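Local coordinates for N-acetylglucosamine 2-epimerase (Xylella fastidiosa, PDB 3GT5), which belongs to the N-acylglucosamine 2-epimerase family and probably catalyses the isomerisation of a sugar substrate, at residues 247-252 against 308-313; 214-219 against 243-248; 256-261 against 268-273; 96-101 against 111-116. One frame throughout, in Å; residues are numbered along the deposited sequence.

Contact 1: residues 247-252 against 308-313; sequences PGHQTE and YFWVQA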
loop_
_atom_site.group_PDB
_atom_site.type_symbol
_atom_site.label_atom_id
_atom_site.label_comp_id
_atom_site.label_asym_id
_atom_site.label_seq_id
_atom_site.Cartn_x
_atom_site.Cartn_y
_atom_site.Cartn_z
ATOM N N PRO A 247 -8.810 7.152 7.672
ATOM C CA PRO A 247 -7.698 7.389 8.572
ATOM C C PRO A 247 -6.402 6.662 8.177
ATOM O O PRO A 247 -5.305 7.183 8.387
ATOM C CB PRO A 247 -8.211 6.831 9.935
ATOM C CG PRO A 247 -9.424 6.090 9.633
ATOM C CD PRO A 247 -10.010 6.700 8.421
ATOM N N GLY A 248 -6.540 5.472 7.636
ATOM C CA GLY A 248 -5.414 4.660 7.174
ATOM C C GLY A 248 -4.607 5.367 6.120
ATOM O O GLY A 248 -3.403 5.174 6.031
ATOM N N HIS A 249 -5.280 6.150 5.295
ATOM C CA HIS A 249 -4.539 6.942 4.280
ATOM C C HIS A 249 -3.874 8.168 4.852
ATOM O O HIS A 249 -2.825 8.598 4.323
ATOM C CB HIS A 249 -5.429 7.239 3.046
ATOM C CG HIS A 249 -5.687 6.057 2.176
ATOM N ND1 HIS A 249 -6.746 6.000 1.284
ATOM C CD2 HIS A 249 -5.070 4.855 2.087
ATOM C CE1 HIS A 249 -6.725 4.845 0.647
ATOM N NE2 HIS A 249 -5.720 4.125 1.118
ATOM N N GLN A 250 -4.415 8.716 5.943
ATOM C CA GLN A 250 -3.800 9.866 6.585
ATOM C C GLN A 250 -2.480 9.407 7.221
ATOM O O GLN A 250 -1.448 10.095 7.130
ATOM C CB GLN A 250 -4.715 10.533 7.621
ATOM C CG GLN A 250 -6.149 10.674 7.179
ATOM C CD GLN A 250 -6.312 11.421 5.883
ATOM O OE1 GLN A 250 -5.705 12.488 5.710
ATOM N NE2 GLN A 250 -7.185 10.928 5.006
ATOM N N THR A 251 -2.545 8.262 7.916
ATOM C CA THR A 251 -1.354 7.725 8.577
ATOM C C THR A 251 -0.340 7.203 7.565
ATOM O O THR A 251 0.874 7.368 7.752
ATOM C CB THR A 251 -1.688 6.704 9.653
ATOM O OG1 THR A 251 -2.266 5.530 9.051
ATOM C CG2 THR A 251 -2.659 7.371 10.701
ATOM N N GLU A 252 -0.828 6.588 6.494
ATOM C CA GLU A 252 0.063 6.149 5.414
ATOM C C GLU A 252 0.807 7.327 4.826
ATOM O O GLU A 252 2.008 7.225 4.553
ATOM C CB GLU A 252 -0.733 5.434 4.339
ATOM C CG GLU A 252 0.086 4.813 3.219
ATOM C CD GLU A 252 -0.653 3.733 2.417
ATOM O OE1 GLU A 252 -1.876 3.429 2.643
ATOM O OE2 GLU A 252 -0.022 3.147 1.504
ATOM N N TYR A 308 -9.896 -2.827 9.625
ATOM C CA TYR A 308 -9.185 -3.423 8.532
ATOM C C TYR A 308 -7.711 -3.582 8.918
ATOM O O TYR A 308 -7.088 -2.720 9.523
ATOM C CB TYR A 308 -9.250 -2.533 7.305
ATOM C CG TYR A 308 -10.525 -2.646 6.494
ATOM C CD1 TYR A 308 -10.508 -3.168 5.229
ATOM C CD2 TYR A 308 -11.745 -2.163 6.991
ATOM C CE1 TYR A 308 -11.675 -3.244 4.468
ATOM C CE2 TYR A 308 -12.910 -2.238 6.237
ATOM C CZ TYR A 308 -12.862 -2.748 4.978
ATOM O OH TYR A 308 -14.017 -2.832 4.226
ATOM N N PHE A 309 -7.123 -4.626 8.402
ATOM C CA PHE A 309 -5.729 -4.969 8.683
ATOM C C PHE A 309 -4.768 -3.815 8.352
ATOM O O PHE A 309 -3.972 -3.398 9.189
ATOM C CB PHE A 309 -5.327 -6.265 7.939
ATOM C CG PHE A 309 -5.085 -6.126 6.446
ATOM C CD1 PHE A 309 -3.813 -6.290 5.919
ATOM C CD2 PHE A 309 -6.149 -5.883 5.549
ATOM C CE1 PHE A 309 -3.587 -6.168 4.558
ATOM C CE2 PHE A 309 -5.911 -5.716 4.194
ATOM C CZ PHE A 309 -4.628 -5.892 3.698
ATOM N N TRP A 310 -4.914 -3.283 7.142
ATOM C CA TRP A 310 -3.932 -2.346 6.598
ATOM C C TRP A 310 -3.980 -0.998 7.295
ATOM O O TRP A 310 -2.970 -0.291 7.439
ATOM C CB TRP A 310 -4.100 -2.202 5.091
ATOM C CG TRP A 310 -5.357 -1.469 4.627
ATOM C CD1 TRP A 310 -6.519 -2.026 4.236
ATOM C CD2 TRP A 310 -5.515 -0.052 4.495
ATOM N NE1 TRP A 310 -7.423 -1.038 3.877
ATOM C CE2 TRP A 310 -6.816 0.177 3.990
ATOM C CE3 TRP A 310 -4.679 1.041 4.744
ATOM C CZ2 TRP A 310 -7.312 1.448 3.727
ATOM C CZ3 TRP A 310 -5.174 2.334 4.503
ATOM C CH2 TRP A 310 -6.489 2.521 3.993
ATOM N N VAL A 311 -5.171 -0.615 7.778
ATOM C CA VAL A 311 -5.314 0.608 8.601
ATOM C C VAL A 311 -4.488 0.583 9.897
ATOM O O VAL A 311 -3.803 1.535 10.241
ATOM C CB VAL A 311 -6.829 0.880 8.883
ATOM C CG1 VAL A 311 -7.020 2.132 9.703
ATOM C CG2 VAL A 311 -7.559 0.993 7.494
ATOM N N GLN A 312 -4.520 -0.552 10.580
ATOM C CA GLN A 312 -3.746 -0.692 11.775
ATOM C C GLN A 312 -2.243 -0.704 11.444
ATOM O O GLN A 312 -1.463 -0.082 12.139
ATOM C CB GLN A 312 -4.139 -1.967 12.521
ATOM C CG GLN A 312 -5.613 -2.348 12.513
ATOM C CD GLN A 312 -6.589 -1.247 12.897
ATOM O OE1 GLN A 312 -6.386 -0.520 13.861
ATOM N NE2 GLN A 312 -7.692 -1.161 12.159
ATOM N N ALA A 313 -1.884 -1.419 10.387
ATOM C CA ALA A 313 -0.464 -1.627 9.993
ATOM C C ALA A 313 0.197 -0.280 9.575
ATOM O O ALA A 313 1.292 0.049 9.978
ATOM C CB ALA A 313 -0.408 -2.679 8.858
#
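The indole of W310 and the imidazole of H249 meet obliquely, their planes 32° apart and the centroids of the imidazole and the six-membered ring separated by 4.8 Å. V311 CG2 sits over the middle of one face of the indole, F309 CE2 lies in its plane at the edge, and the far end of the ring system, CZ3 and CH2, reaches across to helix 247-263. There H249 CD2 approaches W310 CH2 to 3.3 Å, while W310 CZ3 rests 3.5 Å from the backbone C of G248. E252 adds OE1 of its extended side chain, 3.9 Å from W310 CZ3, its carboxylate plane steeply inclined to the ring. With CG between the backbone N and the carbonyl carbon (chi1 70°), the W310 indole carries CZ3 and CH2 over to G248 and H249.

G248 has no side chain, which leaves room for both W310 and V311; its CA comes within 4.3 Å of V311 CA, and V311 CG1 packs on it. H249 ND1 also hydrogen-bonds to E219 OE2, and W310 meets the ring of H378 as well.

The two segment axes approach to 8.6 Å and run broadly in the same direction, 33° apart, an arrangement consistent with neighbouring parallel helices of the (alpha/alpha)6 barrel on which this epimerase family is built.

Contact 2: residues 214-219 against 243-248; sequences DGLVWE and WGFQPG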
loop_
_atom_site.group_PDB
_atom_site.type_symbol
_atom_site.label_atom_id
_atom_site.label_comp_id
_atom_site.label_asym_id
_atom_site.label_seq_id
_atom_site.Cartn_x
_atom_site.Cartn_y
_atom_site.Cartn_z
ATOM N N ASP A 214 -10.238 20.690 4.921
ATOM C CA ASP A 214 -10.031 21.025 6.303
ATOM C C ASP A 214 -8.837 20.326 6.920
ATOM O O ASP A 214 -8.833 20.005 8.102
ATOM C CB ASP A 214 -11.324 20.812 7.111
ATOM C CG ASP A 214 -11.388 21.726 8.335
ATOM O OD1 ASP A 214 -10.890 22.873 8.221
ATOM O OD2 ASP A 214 -11.897 21.292 9.398
ATOM N N GLY A 215 -7.809 20.119 6.108
ATOM C CA GLY A 215 -6.531 19.634 6.592
ATOM C C GLY A 215 -6.305 18.137 6.573
ATOM O O GLY A 215 -5.244 17.665 7.047
ATOM N N LEU A 216 -7.276 17.372 6.074
ATOM C CA LEU A 216 -7.106 15.934 5.848
ATOM C C LEU A 216 -7.240 15.656 4.364
ATOM O O LEU A 216 -7.758 16.490 3.623
ATOM C CB LEU A 216 -8.126 15.111 6.631
ATOM C CG LEU A 216 -8.006 15.139 8.157
ATOM C CD1 LEU A 216 -9.095 14.213 8.724
ATOM C CD2 LEU A 216 -6.630 14.691 8.640
ATOM N N VAL A 217 -6.750 14.502 3.919
ATOM C CA VAL A 217 -6.762 14.136 2.515
ATOM C C VAL A 217 -8.037 13.347 2.178
ATOM O O VAL A 217 -8.231 12.220 2.630
ATOM C CB VAL A 217 -5.505 13.310 2.126
ATOM C CG1 VAL A 217 -5.528 12.900 0.654
ATOM C CG2 VAL A 217 -4.201 14.078 2.498
ATOM N N TRP A 218 -8.903 13.961 1.393
ATOM C CA TRP A 218 -10.084 13.308 0.841
ATOM C C TRP A 218 -9.679 12.467 -0.371
ATOM O O TRP A 218 -8.651 12.752 -1.014
ATOM C CB TRP A 218 -11.098 14.401 0.447
ATOM C CG TRP A 218 -12.414 13.901 -0.002
ATOM C CD1 TRP A 218 -12.871 13.861 -1.289
ATOM C CD2 TRP A 218 -13.486 13.389 0.818
ATOM N NE1 TRP A 218 -14.138 13.338 -1.326
ATOM C CE2 TRP A 218 -14.547 13.046 -0.058
ATOM C CE3 TRP A 218 -13.654 13.187 2.207
ATOM C CZ2 TRP A 218 -15.752 12.487 0.396
ATOM C CZ3 TRP A 218 -14.862 12.651 2.669
ATOM C CH2 TRP A 218 -15.895 12.321 1.768
ATOM N N GLU A 219 -10.433 11.419 -0.694
ATOM C CA GLU A 219 -10.032 10.476 -1.726
ATOM C C GLU A 219 -10.318 10.921 -3.145
ATOM O O GLU A 219 -9.531 10.638 -4.054
ATOM C CB GLU A 219 -10.720 9.132 -1.550
ATOM C CG GLU A 219 -10.401 8.407 -0.262
ATOM C CD GLU A 219 -8.970 7.942 -0.162
ATOM O OE1 GLU A 219 -8.393 7.454 -1.164
ATOM O OE2 GLU A 219 -8.381 8.096 0.943
ATOM N N TRP A 243 -16.028 5.409 0.217
ATOM C CA TRP A 243 -16.477 6.760 0.564
ATOM C C TRP A 243 -16.029 7.149 1.976
ATOM O O TRP A 243 -16.105 6.333 2.903
ATOM C CB TRP A 243 -18.009 6.886 0.480
ATOM C CG TRP A 243 -18.447 8.340 0.685
ATOM C CD1 TRP A 243 -18.563 9.298 -0.291
ATOM C CD2 TRP A 243 -18.825 8.985 1.913
ATOM N NE1 TRP A 243 -18.934 10.501 0.257
ATOM C CE2 TRP A 243 -19.119 10.338 1.603
ATOM C CE3 TRP A 243 -18.916 8.563 3.258
ATOM C CZ2 TRP A 243 -19.534 11.255 2.572
ATOM C CZ3 TRP A 243 -19.324 9.485 4.228
ATOM C CH2 TRP A 243 -19.603 10.812 3.892
ATOM N N GLY A 244 -15.639 8.410 2.161
ATOM C CA GLY A 244 -15.352 8.974 3.493
ATOM C C GLY A 244 -13.863 9.227 3.659
ATOM O O GLY A 244 -13.063 8.760 2.814
ATOM N N PHE A 245 -13.479 9.964 4.712
ATOM C CA PHE A 245 -12.074 10.080 5.056
ATOM C C PHE A 245 -11.586 8.748 5.541
ATOM O O PHE A 245 -12.250 8.091 6.343
ATOM C CB PHE A 245 -11.831 11.129 6.147
ATOM C CG PHE A 245 -11.931 12.537 5.669
ATOM C CD1 PHE A 245 -10.917 13.081 4.898
ATOM C CD2 PHE A 245 -12.999 13.346 6.035
ATOM C CE1 PHE A 245 -10.954 14.372 4.490
ATOM C CE2 PHE A 245 -13.054 14.688 5.610
ATOM C CZ PHE A 245 -12.037 15.189 4.829
ATOM N N GLN A 246 -10.414 8.348 5.048
ATOM C CA GLN A 246 -9.791 7.079 5.396
ATOM C C GLN A 246 -8.643 7.389 6.356
ATOM O O GLN A 246 -7.602 7.864 5.912
ATOM C CB GLN A 246 -9.228 6.449 4.119
ATOM C CG GLN A 246 -10.298 5.897 3.195
ATOM C CD GLN A 246 -10.536 4.453 3.522
ATOM O OE1 GLN A 246 -9.574 3.667 3.533
ATOM N NE2 GLN A 246 -11.801 4.073 3.808
ATOM N N PRO A 247 -8.810 7.152 7.672
ATOM C CA PRO A 247 -7.698 7.389 8.572
ATOM C C PRO A 247 -6.402 6.662 8.177
ATOM O O PRO A 247 -5.305 7.183 8.387
ATOM C CB PRO A 247 -8.211 6.831 9.935
ATOM C CG PRO A 247 -9.424 6.090 9.633
ATOM C CD PRO A 247 -10.010 6.700 8.421
ATOM N N GLY A 248 -6.540 5.472 7.636
ATOM C CA GLY A 248 -5.414 4.660 7.174
ATOM C C GLY A 248 -4.607 5.367 6.120
ATOM O O GLY A 248 -3.403 5.174 6.031
HETATM O O HOH W 1 -9.326 9.775 2.863
HETATM O O HOH W 2 -12.890 10.411 0.616
#
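W218 pushes the edge of its indole between W243 and F245, making an aromatic cluster of two edge-to-face (T-shaped) contacts where loop 214-219 meets the loop that leads into helix 247-263 of the alpha-helical barrel. Toward F245 the bump is the CE3 corner of W218, which stands over the centre of the phenyl face with the two planes at 82°. Toward W243 it is the outer end of the same ring: W218 CH2 lies 3.8 Å from W243 CE2, over the face but displaced toward the rim, and the planes are 83° apart. Between these two hollows W218 CZ3 fits against the backbone, 3.6 Å from F245 N. It also lies against the C of G244, whose backbone conformation suits glycine.

The F245 ring is enclosed on both faces and at one edge. L216 CD1 lies over the face opposite W218, L216 CB packs near the rim, 3.6 Å from F245 CE1, and V217 O meets the ring edge at CD1. The tryptophan nitrogens bond elsewhere, W218 NE1 to D228 O and W243 NE1 to W229 O.

Two waters link polar backbone and side-chain atoms of the two segments. One lies over the indole face of W218, accepting from E219 N and donating to G244 O. E219 OE1 bonds to Q172, whereas OE2 receives H249 ND1. A second water donates to V217 O and to E219 OE2, 2.7 Å away, and accepts from Q246 N at 2.8 Å.

Contact 3: residues 256-261 against 268-273; sequences LLLILD and WLVPVA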
loop_
_atom_site.group_PDB
_atom_site.type_symbol
_atom_site.label_atom_id
_atom_site.label_comp_id
_atom_site.label_asym_id
_atom_site.label_seq_id
_atom_site.Cartn_x
_atom_site.Cartn_y
_atom_site.Cartn_z
ATOM N N LEU A 256 4.856 8.123 4.621
ATOM C CA LEU A 256 5.555 8.522 3.401
ATOM C C LEU A 256 6.285 9.856 3.559
ATOM O O LEU A 256 7.414 10.021 3.049
ATOM C CB LEU A 256 4.592 8.582 2.216
ATOM C CG LEU A 256 3.966 7.272 1.781
ATOM C CD1 LEU A 256 2.968 7.619 0.663
ATOM C CD2 LEU A 256 4.996 6.148 1.316
ATOM N N LEU A 257 5.682 10.819 4.261
ATOM C CA LEU A 257 6.342 12.111 4.518
ATOM C C LEU A 257 7.590 11.926 5.391
ATOM O O LEU A 257 8.598 12.652 5.222
ATOM C CB LEU A 257 5.387 13.075 5.228
ATOM C CG LEU A 257 4.170 13.499 4.437
ATOM C CD1 LEU A 257 3.238 14.411 5.290
ATOM C CD2 LEU A 257 4.560 14.229 3.141
ATOM N N LEU A 258 7.541 10.991 6.341
ATOM C CA LEU A 258 8.709 10.722 7.193
ATOM C C LEU A 258 9.815 9.935 6.436
ATOM O O LEU A 258 10.997 10.080 6.749
ATOM C CB LEU A 258 8.327 9.996 8.492
ATOM C CG LEU A 258 7.952 10.915 9.663
ATOM C CD1 LEU A 258 9.176 11.612 10.346
ATOM C CD2 LEU A 258 6.958 11.942 9.261
ATOM N N ILE A 259 9.443 9.161 5.449
ATOM C CA ILE A 259 10.446 8.522 4.566
ATOM C C ILE A 259 11.064 9.624 3.680
ATOM O O ILE A 259 12.273 9.669 3.514
ATOM C CB ILE A 259 9.844 7.410 3.723
ATOM C CG1 ILE A 259 9.362 6.262 4.630
ATOM C CG2 ILE A 259 10.901 6.878 2.703
ATOM C CD1 ILE A 259 8.552 5.196 3.933
ATOM N N LEU A 260 10.250 10.545 3.180
ATOM C CA LEU A 260 10.800 11.665 2.409
ATOM C C LEU A 260 11.780 12.482 3.234
ATOM O O LEU A 260 12.816 12.921 2.719
ATOM C CB LEU A 260 9.702 12.559 1.876
ATOM C CG LEU A 260 9.007 12.020 0.631
ATOM C CD1 LEU A 260 7.602 12.630 0.507
ATOM C CD2 LEU A 260 9.835 12.311 -0.649
ATOM N N ASP A 261 11.466 12.662 4.523
ATOM C CA ASP A 261 12.272 13.490 5.438
ATOM C C ASP A 261 13.674 12.895 5.675
ATOM O O ASP A 261 14.629 13.602 6.082
ATOM C CB ASP A 261 11.509 13.638 6.748
ATOM C CG ASP A 261 12.285 14.363 7.831
ATOM O OD1 ASP A 261 12.381 15.604 7.785
ATOM O OD2 ASP A 261 12.769 13.677 8.779
ATOM N N TRP A 268 8.826 21.343 5.984
ATOM C CA TRP A 268 7.379 21.134 6.062
ATOM C C TRP A 268 6.920 19.693 6.294
ATOM O O TRP A 268 5.796 19.478 6.771
ATOM C CB TRP A 268 6.662 21.721 4.860
ATOM C CG TRP A 268 6.889 21.066 3.568
ATOM C CD1 TRP A 268 7.778 21.432 2.610
ATOM C CD2 TRP A 268 6.175 19.930 3.033
ATOM N NE1 TRP A 268 7.657 20.609 1.510
ATOM C CE2 TRP A 268 6.670 19.694 1.744
ATOM C CE3 TRP A 268 5.108 19.148 3.495
ATOM C CZ2 TRP A 268 6.165 18.682 0.928
ATOM C CZ3 TRP A 268 4.628 18.140 2.693
ATOM C CH2 TRP A 268 5.149 17.917 1.425
ATOM N N LEU A 269 7.766 18.705 6.009
ATOM C CA LEU A 269 7.305 17.319 6.016
ATOM C C LEU A 269 6.795 16.826 7.389
ATOM O O LEU A 269 5.682 16.278 7.488
ATOM C CB LEU A 269 8.427 16.408 5.508
ATOM C CG LEU A 269 8.870 16.684 4.067
ATOM C CD1 LEU A 269 10.287 15.989 3.804
ATOM C CD2 LEU A 269 7.814 16.253 3.061
ATOM N N VAL A 270 7.587 17.032 8.428
ATOM C CA VAL A 270 7.257 16.485 9.749
ATOM C C VAL A 270 6.003 17.144 10.327
ATOM O O VAL A 270 5.133 16.424 10.762
ATOM C CB VAL A 270 8.461 16.466 10.720
ATOM C CG1 VAL A 270 8.022 15.918 12.114
ATOM C CG2 VAL A 270 9.578 15.650 10.157
ATOM N N PRO A 271 5.891 18.493 10.336
ATOM C CA PRO A 271 4.682 19.089 10.898
ATOM C C PRO A 271 3.405 18.636 10.158
ATOM O O PRO A 271 2.329 18.436 10.780
ATOM C CB PRO A 271 4.892 20.603 10.721
ATOM C CG PRO A 271 6.320 20.785 10.523
ATOM C CD PRO A 271 6.932 19.511 10.053
ATOM N N VAL A 272 3.497 18.495 8.839
ATOM C CA VAL A 272 2.333 17.995 8.079
ATOM C C VAL A 272 2.003 16.549 8.473
ATOM O O VAL A 272 0.834 16.218 8.724
ATOM C CB VAL A 272 2.506 18.164 6.565
ATOM C CG1 VAL A 272 1.416 17.422 5.781
ATOM C CG2 VAL A 272 2.512 19.631 6.166
ATOM N N ALA A 273 3.039 15.702 8.560
ATOM C CA ALA A 273 2.893 14.305 9.030
ATOM C C ALA A 273 2.195 14.234 10.394
ATOM O O ALA A 273 1.275 13.440 10.571
ATOM C CB ALA A 273 4.279 13.611 9.125
HETATM O O HOH W 3 10.695 17.872 7.859
#
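L257 reaches from helix 247-263 into the start of helix 269-284, where its side chain meets four residues, L269 and A273 twice each. Its CB lies 3.9 Å from L269 O and a little farther from A273 CB. At CG, turned anti to the carbonyl carbon (chi1 -65°), the chain forks. CD1 goes forward along the partner helix to press on A273 N at 3.5 Å and on V272 CG1 at 3.6 Å; CD2 turns back toward the helix start, where it meets L269 CD2 and, 3.9 Å away, the six-membered ring of W268 at CZ3.

The two segments form an antiparallel helical hairpin, their axes 165° apart in direction and 8.8 Å at closest approach, one of the helix pairs of the alpha-helical barrel. L269 reaches back toward helix 247-263: its CD1 leans on the backbone of D261, 3.6 Å from D261 CA, and also touches L260 CB.

Beyond the leucines, L258 CD1 and the carboxylate of D261 both lie against V270 CG2. D261 OD2 makes a salt bridge with R325 of helix 309-326, while a water lies between D261 OD1, 2.8 Å away, and V270 N.

Contact 4: residues 96-101 against 111-116; sequences YAWTLC and HCYGLA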
loop_
_atom_site.group_PDB
_atom_site.type_symbol
_atom_site.label_atom_id
_atom_site.label_comp_id
_atom_site.label_asym_id
_atom_site.label_seq_id
_atom_site.Cartn_x
_atom_site.Cartn_y
_atom_site.Cartn_z
ATOM N N TYR A 96 -1.063 -2.743 -18.808
ATOM C CA TYR A 96 -1.049 -3.979 -18.036
ATOM C C TYR A 96 -2.452 -4.382 -17.746
ATOM O O TYR A 96 -3.218 -3.553 -17.272
ATOM C CB TYR A 96 -0.297 -3.787 -16.701
ATOM C CG TYR A 96 1.178 -3.606 -16.864
ATOM C CD1 TYR A 96 2.050 -4.689 -16.699
ATOM C CD2 TYR A 96 1.726 -2.348 -17.164
ATOM C CE1 TYR A 96 3.399 -4.534 -16.855
ATOM C CE2 TYR A 96 3.051 -2.176 -17.322
ATOM C CZ TYR A 96 3.920 -3.259 -17.173
ATOM O OH TYR A 96 5.270 -3.086 -17.345
ATOM N N ALA A 97 -2.778 -5.649 -17.957
ATOM C CA ALA A 97 -4.106 -6.158 -17.632
ATOM C C ALA A 97 -4.362 -5.988 -16.142
ATOM O O ALA A 97 -3.540 -6.402 -15.327
ATOM C CB ALA A 97 -4.243 -7.628 -18.040
ATOM N N TRP A 98 -5.516 -5.409 -15.804
ATOM C CA TRP A 98 -5.967 -5.256 -14.417
ATOM C C TRP A 98 -6.347 -6.602 -13.789
ATOM O O TRP A 98 -5.944 -6.922 -12.668
ATOM C CB TRP A 98 -7.138 -4.249 -14.403
ATOM C CG TRP A 98 -7.652 -3.818 -13.069
ATOM C CD1 TRP A 98 -8.936 -3.932 -12.623
ATOM C CD2 TRP A 98 -6.937 -3.125 -12.021
ATOM N NE1 TRP A 98 -9.065 -3.411 -11.385
ATOM C CE2 TRP A 98 -7.862 -2.886 -10.984
ATOM C CE3 TRP A 98 -5.612 -2.660 -11.863
ATOM C CZ2 TRP A 98 -7.508 -2.233 -9.803
ATOM C CZ3 TRP A 98 -5.273 -2.000 -10.671
ATOM C CH2 TRP A 98 -6.214 -1.789 -9.664
ATOM N N THR A 99 -7.172 -7.380 -14.500
ATOM C CA THR A 99 -7.524 -8.729 -14.065
ATOM C C THR A 99 -7.447 -9.728 -15.245
ATOM O O THR A 99 -7.619 -9.376 -16.432
ATOM C CB THR A 99 -8.929 -8.759 -13.461
ATOM O OG1 THR A 99 -9.835 -8.275 -14.440
ATOM C CG2 THR A 99 -9.077 -7.874 -12.201
ATOM N N LEU A 100 -7.137 -10.974 -14.898
ATOM C CA LEU A 100 -7.000 -12.065 -15.847
ATOM C C LEU A 100 -7.843 -13.202 -15.338
ATOM O O LEU A 100 -8.074 -13.342 -14.138
ATOM C CB LEU A 100 -5.555 -12.534 -15.967
ATOM C CG LEU A 100 -4.453 -11.539 -16.336
ATOM C CD1 LEU A 100 -3.084 -11.983 -15.815
ATOM C CD2 LEU A 100 -4.414 -11.359 -17.834
ATOM N N CYS A 101 -8.327 -14.010 -16.269
ATOM C CA CYS A 101 -8.969 -15.248 -15.905
ATOM C C CYS A 101 -8.422 -16.326 -16.839
ATOM O O CYS A 101 -8.552 -16.233 -18.067
ATOM C CB CYS A 101 -10.478 -15.144 -15.992
ATOM S SG CYS A 101 -11.184 -16.728 -15.487
ATOM N N HIS A 111 -5.185 1.331 -15.143
ATOM C CA HIS A 111 -5.302 2.013 -13.868
ATOM C C HIS A 111 -3.973 2.542 -13.421
ATOM O O HIS A 111 -3.023 1.806 -13.323
ATOM C CB HIS A 111 -5.834 1.034 -12.822
ATOM C CG HIS A 111 -7.304 0.841 -12.898
ATOM N ND1 HIS A 111 -8.206 1.795 -12.473
ATOM C CD2 HIS A 111 -8.038 -0.201 -13.353
ATOM C CE1 HIS A 111 -9.435 1.339 -12.650
ATOM N NE2 HIS A 111 -9.360 0.128 -13.182
ATOM N N CYS A 112 -3.904 3.826 -13.120
ATOM C CA CYS A 112 -2.699 4.406 -12.527
ATOM C C CYS A 112 -2.321 3.668 -11.239
ATOM O O CYS A 112 -1.136 3.506 -10.946
ATOM C CB CYS A 112 -2.939 5.871 -12.217
ATOM S SG CYS A 112 -1.359 6.666 -11.850
ATOM N N TYR A 113 -3.329 3.256 -10.462
ATOM C CA TYR A 113 -3.088 2.489 -9.241
ATOM C C TYR A 113 -2.245 1.241 -9.550
ATOM O O TYR A 113 -1.284 0.925 -8.831
ATOM C CB TYR A 113 -4.449 2.133 -8.630
ATOM C CG TYR A 113 -4.396 1.526 -7.251
ATOM C CD1 TYR A 113 -4.755 2.263 -6.113
ATOM C CD2 TYR A 113 -3.973 0.183 -7.085
ATOM C CE1 TYR A 113 -4.709 1.703 -4.870
ATOM C CE2 TYR A 113 -3.920 -0.364 -5.856
ATOM C CZ TYR A 113 -4.283 0.387 -4.749
ATOM O OH TYR A 113 -4.246 -0.159 -3.487
ATOM N N GLY A 114 -2.600 0.565 -10.638
ATOM C CA GLY A 114 -1.850 -0.574 -11.196
ATOM C C GLY A 114 -0.417 -0.267 -11.534
ATOM O O GLY A 114 0.509 -0.962 -11.088
ATOM N N LEU A 115 -0.195 0.816 -12.265
ATOM C CA LEU A 115 1.158 1.226 -12.603
ATOM C C LEU A 115 2.041 1.606 -11.395
ATOM O O LEU A 115 3.259 1.450 -11.467
ATOM C CB LEU A 115 1.125 2.371 -13.622
ATOM C CG LEU A 115 0.514 1.901 -14.942
ATOM C CD1 LEU A 115 0.233 3.125 -15.791
ATOM C CD2 LEU A 115 1.506 0.949 -15.602
ATOM N N ALA A 116 1.457 2.157 -10.312
ATOM C CA ALA A 116 2.216 2.429 -9.085
ATOM C C ALA A 116 2.794 1.094 -8.582
ATOM O O ALA A 116 4.009 0.992 -8.293
ATOM C CB ALA A 116 1.336 3.046 -8.042
HETATM O O HOH W 4 -4.416 -2.005 -15.239
#
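Aromatic contact dominates between W98 and H111. The imidazole lies obliquely over one face of the indole, its plane turned 43° from that of the six-membered ring, and CD2 is the atom that dips closest, 3.4 Å from W98 CD2. H111 CB adds a CH-pi contact to the same six-membered ring, 4.1 Å from its centroid. With CG anti to the backbone N (chi1 -173°), W98 extends from the chain toward helix 112-127, and its far edge meets the first turn: Y113 CD2 lies in the ring plane, 3.9 Å from W98 CH2, and G114, without a side chain, lets W98 CZ3 come up to its backbone N. The rings of H50 and F240 also meet W98 edge-to-face.

Apolar packing continues at Y96, whose CD2 touches L115 CD2 at 3.7 Å; the phenol oxygen bonds to Y122 OH.

The polar link is a water that donates to Y96 O at 2.8 Å and, weakly, accepts from H111 N.

In the backbone, W98, just before strand 99-101, and T99 face D107 in a classic beta bulge of the hairpin whose second strand, 104-111, runs into helix 112-127.

With no direct hydrogen bond across the two segments, their association rests mainly on ring and apolar contacts, with water bridging the backbone.

Along the chain contact 4 comes first, then contact 2, then contact 1, whose two segments enclose contact 3 in sequence. Contacts 1, 2 and 3 share helix 247-263: contact 2 ends on its first turn, contact 1 uses that same turn and the residues after it, and contact 3 lies farther along. Contacts 1 and 2, with centres 11 Å apart, touch directly and share P247 and G248; contact 3 is about 16 to 17 Å from both centres. Contact 4, on the sheet hairpin and helix 112-127, has its centre about 22 to 29 Å from those of the other three, across the chain's centre from contact 3. One helix thus joins neighbouring helices and a loop on one side of the probable (alpha/alpha)6 barrel.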